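Long-range contact in meso-diaminopimelate dehydrogenase (Clostridium tetani, PDB 3WGZ), which catalyses the NADP-dependent oxidative deamination of meso-diaminopimelate, and in this engineered form holds D-leucine, probably in the substrate pocket: residues B[150-155]-B[168-173]. The protein carries 6 engineered substitutions. Numbering follows the deposited sequence.
Sequences KGVSLG and NGIQYI. Engineered in segment 150-155: L154 (natural residue Gln). Engineered in segment 168-173: I173 (natural residue Thr). With DLE (D-leucine), chain C.
At one edge of the mixed sheet in the C-terminal domain, the short strand 151-152 pairs antiparallel with strand 166-175, and the evidence is a two-bond ring between G151 and the engineered I173. I173 N donates to G151 O over 2.9 Å, and G151 N returns a bond to I173 O at 3.2 Å. Next to this pair, K150 reaches over the Y172 ring from the CD1 side. Its CE stands over the ring centre, 3.8 Å from the centroid and 11° off the normal, which makes a CH-pi contact, and NZ lies beyond CE, farther above the same face, as a cation-pi partner 4.6 Å from the centroid. With CG of K150 anti to the backbone N (chi1 -178°) and the chain extended beyond CG, the side chain is long enough to bring CE there. The phenol end is fixed elsewhere: Y172 OH hydrogen-bonds H244 ND1. V152 splits its two methyls, CG2 meeting Y172 CE1 at 3.5 Å and I170 CD1 at 3.6 Å, while CG1 lies against the backbone O of Q171.

Beyond V152 the chain leaves this sheet edge at S153, the N-cap residue of helix 154-161, although its side chain makes no capping bond. Here the bend at chi2 of Q171 (-95°) brings OE1 to S153, whose N gives it only a weak bond of 3.3 Å. This turn also borders the bound D-leucine: S153 CB and L154 N approach its carboxylate, and the engineered L154 sets CD2 3.8 Å from the ligand's CD2.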
ATOM      1  N   LYS B 150     -19.180  -2.314   0.352  1.00 43.05           N
ATOM      2  CA  LYS B 150     -20.522  -2.065  -0.162  1.00 43.41           C
ATOM      3  C   LYS B 150     -20.520  -1.415  -1.534  1.00 42.59           C
ATOM      4  O   LYS B 150     -20.040  -0.299  -1.705  1.00 43.79           O
ATOM      5  CB  LYS B 150     -21.339  -1.211   0.811  1.00 45.35           C
ATOM      6  CG  LYS B 150     -22.770  -0.965   0.333  1.00 43.22           C
ATOM      7  CD  LYS B 150     -23.640  -0.382   1.433  1.00 47.19           C
ATOM      8  CE  LYS B 150     -25.039  -0.093   0.916  1.00 45.75           C
ATOM      9  NZ  LYS B 150     -25.937   0.400   1.996  1.00 49.78           N
ATOM     10  N   GLY B 151     -21.063  -2.135  -2.510  1.00 42.46           N
ATOM     11  CA  GLY B 151     -21.112  -1.640  -3.873  1.00 43.68           C
ATOM     12  C   GLY B 151     -22.124  -2.409  -4.698  1.00 45.57           C
ATOM     13  O   GLY B 151     -22.442  -3.567  -4.410  1.00 45.13           O
ATOM     14  N   VAL B 152     -22.625  -1.768  -5.746  1.00 45.93           N
ATOM     15  CA  VAL B 152     -23.621  -2.377  -6.599  1.00 47.19           C
ATOM     16  C   VAL B 152     -23.058  -3.336  -7.644  1.00 49.48           C
ATOM     17  O   VAL B 152     -21.889  -3.255  -8.032  1.00 50.00           O
ATOM     18  CB  VAL B 152     -24.429  -1.292  -7.325  1.00 46.06           C
ATOM     19  CG1 VAL B 152     -25.520  -1.921  -8.153  1.00 42.19           C
ATOM     20  CG2 VAL B 152     -24.993  -0.305  -6.315  1.00 45.50           C
ATOM     21  N   SER B 153     -23.908  -4.265  -8.067  1.00 51.40           N
ATOM     22  CA  SER B 153     -23.562  -5.224  -9.110  1.00 53.37           C
ATOM     23  C   SER B 153     -24.623  -5.012 -10.170  1.00 54.03           C
ATOM     24  O   SER B 153     -25.784  -5.368  -9.973  1.00 53.96           O
ATOM     25  CB  SER B 153     -23.631  -6.669  -8.609  1.00 53.63           C
ATOM     26  OG  SER B 153     -22.708  -6.883  -7.561  1.00 57.81           O
ATOM     27  N   LEU B 154     -24.228  -4.395 -11.278  1.00 55.59           N
ATOM     28  CA  LEU B 154     -25.152  -4.129 -12.371  1.00 55.99           C
ATOM     29  C   LEU B 154     -25.897  -5.414 -12.719  1.00 56.56           C
ATOM     30  O   LEU B 154     -27.126  -5.421 -12.841  1.00 55.93           O
ATOM     31  CB  LEU B 154     -24.389  -3.610 -13.598  1.00 58.04           C
ATOM     32  CG  LEU B 154     -23.629  -2.272 -13.515  1.00 59.95           C
ATOM     33  CD1 LEU B 154     -22.528  -2.337 -12.464  1.00 61.19           C
ATOM     34  CD2 LEU B 154     -23.021  -1.951 -14.878  1.00 60.03           C
ATOM     35  N   GLY B 155     -25.142  -6.502 -12.857  1.00 55.55           N
ATOM     36  CA  GLY B 155     -25.733  -7.782 -13.198  1.00 54.47           C
ATOM     37  C   GLY B 155     -26.835  -8.208 -12.253  1.00 53.72           C
ATOM     38  O   GLY B 155     -27.950  -8.495 -12.688  1.00 53.48           O
ATOM     39  N   ASN B 168     -38.935  -2.071  -9.986  1.00 48.89           N
ATOM     40  CA  ASN B 168     -37.561  -1.627 -10.125  1.00 47.85           C
ATOM     41  C   ASN B 168     -36.808  -2.059  -8.872  1.00 47.01           C
ATOM     42  O   ASN B 168     -37.428  -2.420  -7.865  1.00 46.22           O
ATOM     43  CB  ASN B 168     -37.529  -0.107 -10.281  1.00 47.41           C
ATOM     44  CG  ASN B 168     -36.213   0.397 -10.827  1.00 47.44           C
ATOM     45  OD1 ASN B 168     -35.440  -0.365 -11.405  1.00 49.42           O
ATOM     46  ND2 ASN B 168     -35.957   1.691 -10.668  1.00 47.22           N
ATOM     47  N   GLY B 169     -35.479  -2.031  -8.930  1.00 44.88           N
ATOM     48  CA  GLY B 169     -34.699  -2.439  -7.778  1.00 42.19           C
ATOM     49  C   GLY B 169     -33.197  -2.346  -7.954  1.00 42.54           C
ATOM     50  O   GLY B 169     -32.694  -2.085  -9.050  1.00 42.64           O
ATOM     51  N   ILE B 170     -32.478  -2.572  -6.861  1.00 39.93           N
ATOM     52  CA  ILE B 170     -31.027  -2.502  -6.879  1.00 39.86           C
ATOM     53  C   ILE B 170     -30.433  -3.497  -5.888  1.00 38.65           C
ATOM     54  O   ILE B 170     -31.083  -3.891  -4.907  1.00 37.64           O
ATOM     55  CB  ILE B 170     -30.553  -1.076  -6.522  1.00 40.97           C
ATOM     56  CG1 ILE B 170     -29.041  -0.954  -6.714  1.00 43.73           C
ATOM     57  CG2 ILE B 170     -30.940  -0.751  -5.089  1.00 41.70           C
ATOM     58  CD1 ILE B 170     -28.501   0.463  -6.522  1.00 44.12           C
ATOM     59  N   GLN B 171     -29.198  -3.907  -6.150  1.00 36.04           N
ATOM     60  CA  GLN B 171     -28.516  -4.855  -5.285  1.00 34.88           C
ATOM     61  C   GLN B 171     -27.158  -4.359  -4.824  1.00 35.21           C
ATOM     62  O   GLN B 171     -26.458  -3.661  -5.559  1.00 36.19           O
ATOM     63  CB  GLN B 171     -28.338  -6.192  -6.009  1.00 33.71           C
ATOM     64  CG  GLN B 171     -27.555  -7.225  -5.215  1.00 36.85           C
ATOM     65  CD  GLN B 171     -26.057  -7.263  -5.541  1.00 39.39           C
ATOM     66  OE1 GLN B 171     -25.461  -6.269  -5.952  1.00 36.28           O
ATOM     67  NE2 GLN B 171     -25.445  -8.430  -5.339  1.00 43.79           N
ATOM     68  N   TYR B 172     -26.782  -4.744  -3.609  1.00 34.12           N
ATOM     69  CA  TYR B 172     -25.492  -4.378  -3.057  1.00 35.45           C
ATOM     70  C   TYR B 172     -24.820  -5.647  -2.583  1.00 37.95           C
ATOM     71  O   TYR B 172     -25.490  -6.596  -2.179  1.00 38.31           O
ATOM     72  CB  TYR B 172     -25.646  -3.457  -1.848  1.00 36.03           C
ATOM     73  CG  TYR B 172     -26.140  -2.069  -2.159  1.00 37.22           C
ATOM     74  CD1 TYR B 172     -25.285  -1.107  -2.702  1.00 36.75           C
ATOM     75  CD2 TYR B 172     -27.464  -1.708  -1.901  1.00 36.51           C
ATOM     76  CE1 TYR B 172     -25.737   0.179  -2.972  1.00 36.73           C
ATOM     77  CE2 TYR B 172     -27.924  -0.426  -2.170  1.00 36.73           C
ATOM     78  CZ  TYR B 172     -27.059   0.510  -2.704  1.00 38.21           C
ATOM     79  OH  TYR B 172     -27.519   1.774  -2.975  1.00 40.13           O
ATOM     80  N   ILE B 173     -23.495  -5.664  -2.659  1.00 38.05           N
ATOM     81  CA  ILE B 173     -22.713  -6.779  -2.172  1.00 38.60           C
ATOM     82  C   ILE B 173     -21.988  -6.123  -1.002  1.00 39.01           C
ATOM     83  O   ILE B 173     -21.447  -5.027  -1.146  1.00 39.10           O
ATOM     84  CB  ILE B 173     -21.699  -7.287  -3.220  1.00 38.57           C
ATOM     85  CG1 ILE B 173     -22.450  -7.896  -4.410  1.00 43.91           C
ATOM     86  CG2 ILE B 173     -20.791  -8.343  -2.589  1.00 38.82           C
ATOM     87  CD1 ILE B 173     -21.561  -8.460  -5.511  1.00 42.61           C
TER
HETATM   88  N   DLE C 400     -19.666  -7.349 -12.509  1.00129.37           N
HETATM   89  CA  DLE C 400     -20.937  -7.316 -13.248  1.00129.43           C
HETATM   90  CB  DLE C 400     -21.127  -5.974 -13.958  1.00129.45           C
HETATM   91  CG  DLE C 400     -19.980  -5.743 -14.944  1.00129.63           C
HETATM   92  CD1 DLE C 400     -20.004  -6.828 -16.023  1.00129.53           C
HETATM   93  CD2 DLE C 400     -20.144  -4.372 -15.603  1.00129.73           C
HETATM   94  C   DLE C 400     -22.098  -7.552 -12.280  1.00129.36           C
HETATM   95  O   DLE C 400     -22.073  -6.926 -11.198  1.00129.38           O
HETATM   96  OXT DLE C 400     -22.974  -8.368 -12.635  1.00129.42           O